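Side-chain contact in putative alpha-L-fucosidase (Bacteroides thetaiotaomicron VPI-5482, PDB 3GZA), which is probably a glycoside hydrolase of family 29 that removes alpha-linked L-fucose from glycans: residues L207-I212 with F217-S222. Numbering follows the deposited sequence.
Sequences LFYHNI and FRWGGS
F217 lies over one face of the Y209 ring in an offset stack. The ring centroids are 4.1 Å apart and the planes are tilted by 15°. F217 CE1 sits over the centre of the tyrosine ring, 3.4 Å from Y209 CD1. F217 CG sits between the backbone N and the carbonyl carbon (chi1 58°), which brings the ring over Y209. At the edge of the F217 ring, L207 CB packs 4.2 Å from F217 CE2. The F217 carbonyl O is buried 3.2 Å from Y209 CD1 and has no hydrogen-bonding partner in the model. On the other face of the Y209 ring, H210 CD2 lies over the centre. R218 CB starts away from strand 207-209, and the guanidinium group hydrogen-bonds to the V266, L255 and W232 carbonyls. At W219, CB comes 3.3 Å from Y209 OH. A water donates to Y209 OH at 2.8 Å and accepts from W219 N at 3.0 Å. W219 NE1 hydrogen-bonds to D271 OD1. With an alanine here instead of Y209, F217 would probably lose its stacking partner on that face, and the water its phenol acceptor. Y209 OH and H210 NE2 also hydrogen-bond to the sulfonate of a buffer molecule, probably from the crystallisation liquor. Strands 207-209 and 218-219 belong to the curled sheet of a TIM-barrel domain, and the buffer site beside them is consistent with an active-site pocket at the barrel strand ends.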
loop_
_atom_site.group_PDB
_atom_site.type_symbol
_atom_site.label_atom_id
_atom_site.label_comp_id
_atom_site.label_asym_id
_atom_site.label_seq_id
_atom_site.Cartn_x
_atom_site.Cartn_y
_atom_site.Cartn_z
ATOM N N LEU A 207 -16.609 -13.414 -19.889
ATOM C CA LEU A 207 -17.776 -13.504 -19.012
ATOM C C LEU A 207 -17.591 -12.531 -17.883
ATOM O O LEU A 207 -16.557 -12.535 -17.214
ATOM C CB LEU A 207 -17.960 -14.917 -18.465
ATOM C CG LEU A 207 -18.217 -16.020 -19.501
ATOM C CD1 LEU A 207 -17.759 -17.450 -18.976
ATOM C CD2 LEU A 207 -19.678 -15.992 -20.020
ATOM N N PHE A 208 -18.601 -11.719 -17.660
ATOM C CA PHE A 208 -18.591 -10.682 -16.611
ATOM C C PHE A 208 -19.396 -11.234 -15.418
ATOM O O PHE A 208 -20.619 -11.466 -15.524
ATOM C CB PHE A 208 -19.214 -9.398 -17.122
ATOM C CG PHE A 208 -19.243 -8.294 -16.106
ATOM C CD1 PHE A 208 -18.142 -7.456 -15.916
ATOM C CD2 PHE A 208 -20.375 -8.100 -15.307
ATOM C CE1 PHE A 208 -18.176 -6.461 -14.972
ATOM C CE2 PHE A 208 -20.400 -7.109 -14.367
ATOM C CZ PHE A 208 -19.325 -6.282 -14.197
ATOM N N TYR A 209 -18.714 -11.485 -14.290
ATOM C CA TYR A 209 -19.352 -12.067 -13.128
ATOM C C TYR A 209 -18.843 -11.332 -11.901
ATOM O O TYR A 209 -17.776 -11.697 -11.366
ATOM C CB TYR A 209 -19.078 -13.573 -13.111
ATOM C CG TYR A 209 -19.686 -14.254 -11.947
ATOM C CD1 TYR A 209 -21.046 -14.470 -11.877
ATOM C CD2 TYR A 209 -18.904 -14.702 -10.902
ATOM C CE1 TYR A 209 -21.612 -15.068 -10.779
ATOM C CE2 TYR A 209 -19.496 -15.279 -9.759
ATOM C CZ TYR A 209 -20.840 -15.438 -9.718
ATOM O OH TYR A 209 -21.515 -15.969 -8.649
ATOM N N HIS A 210 -19.557 -10.349 -11.353
ATOM C CA HIS A 210 -20.890 -9.878 -11.676
ATOM C C HIS A 210 -21.081 -8.601 -10.876
ATOM O O HIS A 210 -20.264 -8.274 -10.030
ATOM C CB HIS A 210 -21.964 -10.897 -11.229
ATOM C CG HIS A 210 -21.853 -11.298 -9.805
ATOM N ND1 HIS A 210 -22.716 -10.859 -8.831
ATOM C CD2 HIS A 210 -20.974 -12.136 -9.186
ATOM C CE1 HIS A 210 -22.371 -11.398 -7.671
ATOM N NE2 HIS A 210 -21.341 -12.203 -7.863
ATOM N N ASN A 211 -22.141 -7.862 -11.166
ATOM C CA ASN A 211 -22.502 -6.713 -10.340
ATOM C C ASN A 211 -24.022 -6.539 -10.329
ATOM O O ASN A 211 -24.756 -7.408 -10.810
ATOM C CB ASN A 211 -21.730 -5.456 -10.714
ATOM C CG ASN A 211 -22.210 -4.812 -11.990
ATOM O OD1 ASN A 211 -23.104 -5.328 -12.674
ATOM N ND2 ASN A 211 -21.581 -3.689 -12.346
ATOM N N ILE A 212 -24.519 -5.434 -9.768
ATOM C CA ILE A 212 -25.946 -5.265 -9.682
ATOM C C ILE A 212 -26.657 -5.207 -11.006
ATOM O O ILE A 212 -27.847 -5.397 -11.077
ATOM C CB ILE A 212 -26.278 -4.000 -8.810
ATOM C CG1 ILE A 212 -27.676 -4.049 -8.230
ATOM C CG2 ILE A 212 -25.993 -2.675 -9.590
ATOM C CD1 ILE A 212 -27.809 -3.078 -7.080
ATOM N N PHE A 217 -23.362 -15.452 -15.562
ATOM C CA PHE A 217 -23.778 -16.730 -15.025
ATOM C C PHE A 217 -24.119 -16.459 -13.571
ATOM O O PHE A 217 -23.864 -15.338 -13.094
ATOM C CB PHE A 217 -22.742 -17.840 -15.249
ATOM C CG PHE A 217 -21.402 -17.569 -14.671
ATOM C CD1 PHE A 217 -21.181 -17.805 -13.363
ATOM C CD2 PHE A 217 -20.353 -17.103 -15.471
ATOM C CE1 PHE A 217 -19.992 -17.579 -12.820
ATOM C CE2 PHE A 217 -19.149 -16.884 -14.945
ATOM C CZ PHE A 217 -18.947 -17.148 -13.627
ATOM N N ARG A 218 -24.719 -17.421 -12.878
ATOM C CA ARG A 218 -25.139 -17.217 -11.490
ATOM C C ARG A 218 -24.548 -18.295 -10.620
ATOM O O ARG A 218 -24.466 -19.433 -11.047
ATOM C CB ARG A 218 -26.669 -17.264 -11.314
ATOM C CG ARG A 218 -27.310 -18.620 -11.678
ATOM C CD ARG A 218 -28.807 -18.550 -11.638
ATOM N NE ARG A 218 -29.338 -19.913 -11.533
ATOM C CZ ARG A 218 -29.745 -20.674 -12.547
ATOM N NH1 ARG A 218 -29.825 -20.190 -13.797
ATOM N NH2 ARG A 218 -30.149 -21.909 -12.294
ATOM N N TRP A 219 -24.225 -17.933 -9.392
ATOM C CA TRP A 219 -23.841 -18.925 -8.372
ATOM C C TRP A 219 -25.079 -19.732 -8.055
ATOM O O TRP A 219 -26.127 -19.179 -7.727
ATOM C CB TRP A 219 -23.342 -18.192 -7.123
ATOM C CG TRP A 219 -22.985 -19.099 -5.980
ATOM C CD1 TRP A 219 -22.037 -20.027 -5.970
ATOM C CD2 TRP A 219 -23.588 -19.102 -4.689
ATOM N NE1 TRP A 219 -21.980 -20.637 -4.750
ATOM C CE2 TRP A 219 -22.916 -20.082 -3.934
ATOM C CE3 TRP A 219 -24.600 -18.361 -4.097
ATOM C CZ2 TRP A 219 -23.230 -20.352 -2.637
ATOM C CZ3 TRP A 219 -24.940 -18.645 -2.805
ATOM C CH2 TRP A 219 -24.250 -19.634 -2.084
ATOM N N GLY A 220 -24.952 -21.055 -8.130
ATOM C CA GLY A 220 -26.062 -21.980 -7.933
ATOM C C GLY A 220 -26.572 -22.211 -6.528
ATOM O O GLY A 220 -27.228 -23.230 -6.286
ATOM N N GLY A 221 -26.289 -21.298 -5.612
ATOM C CA GLY A 221 -26.939 -21.347 -4.283
ATOM C C GLY A 221 -26.263 -22.135 -3.170
ATOM O O GLY A 221 -26.830 -22.208 -2.063
ATOM N N SER A 222 -25.128 -22.790 -3.442
ATOM C CA SER A 222 -24.400 -23.510 -2.408
ATOM C C SER A 222 -22.986 -23.720 -2.924
ATOM O O SER A 222 -22.700 -23.484 -4.093
ATOM C CB SER A 222 -25.021 -24.861 -2.123
ATOM O OG SER A 222 -24.779 -25.783 -3.192
HETATM O O HOH W 1 -24.135 -15.103 -8.473
#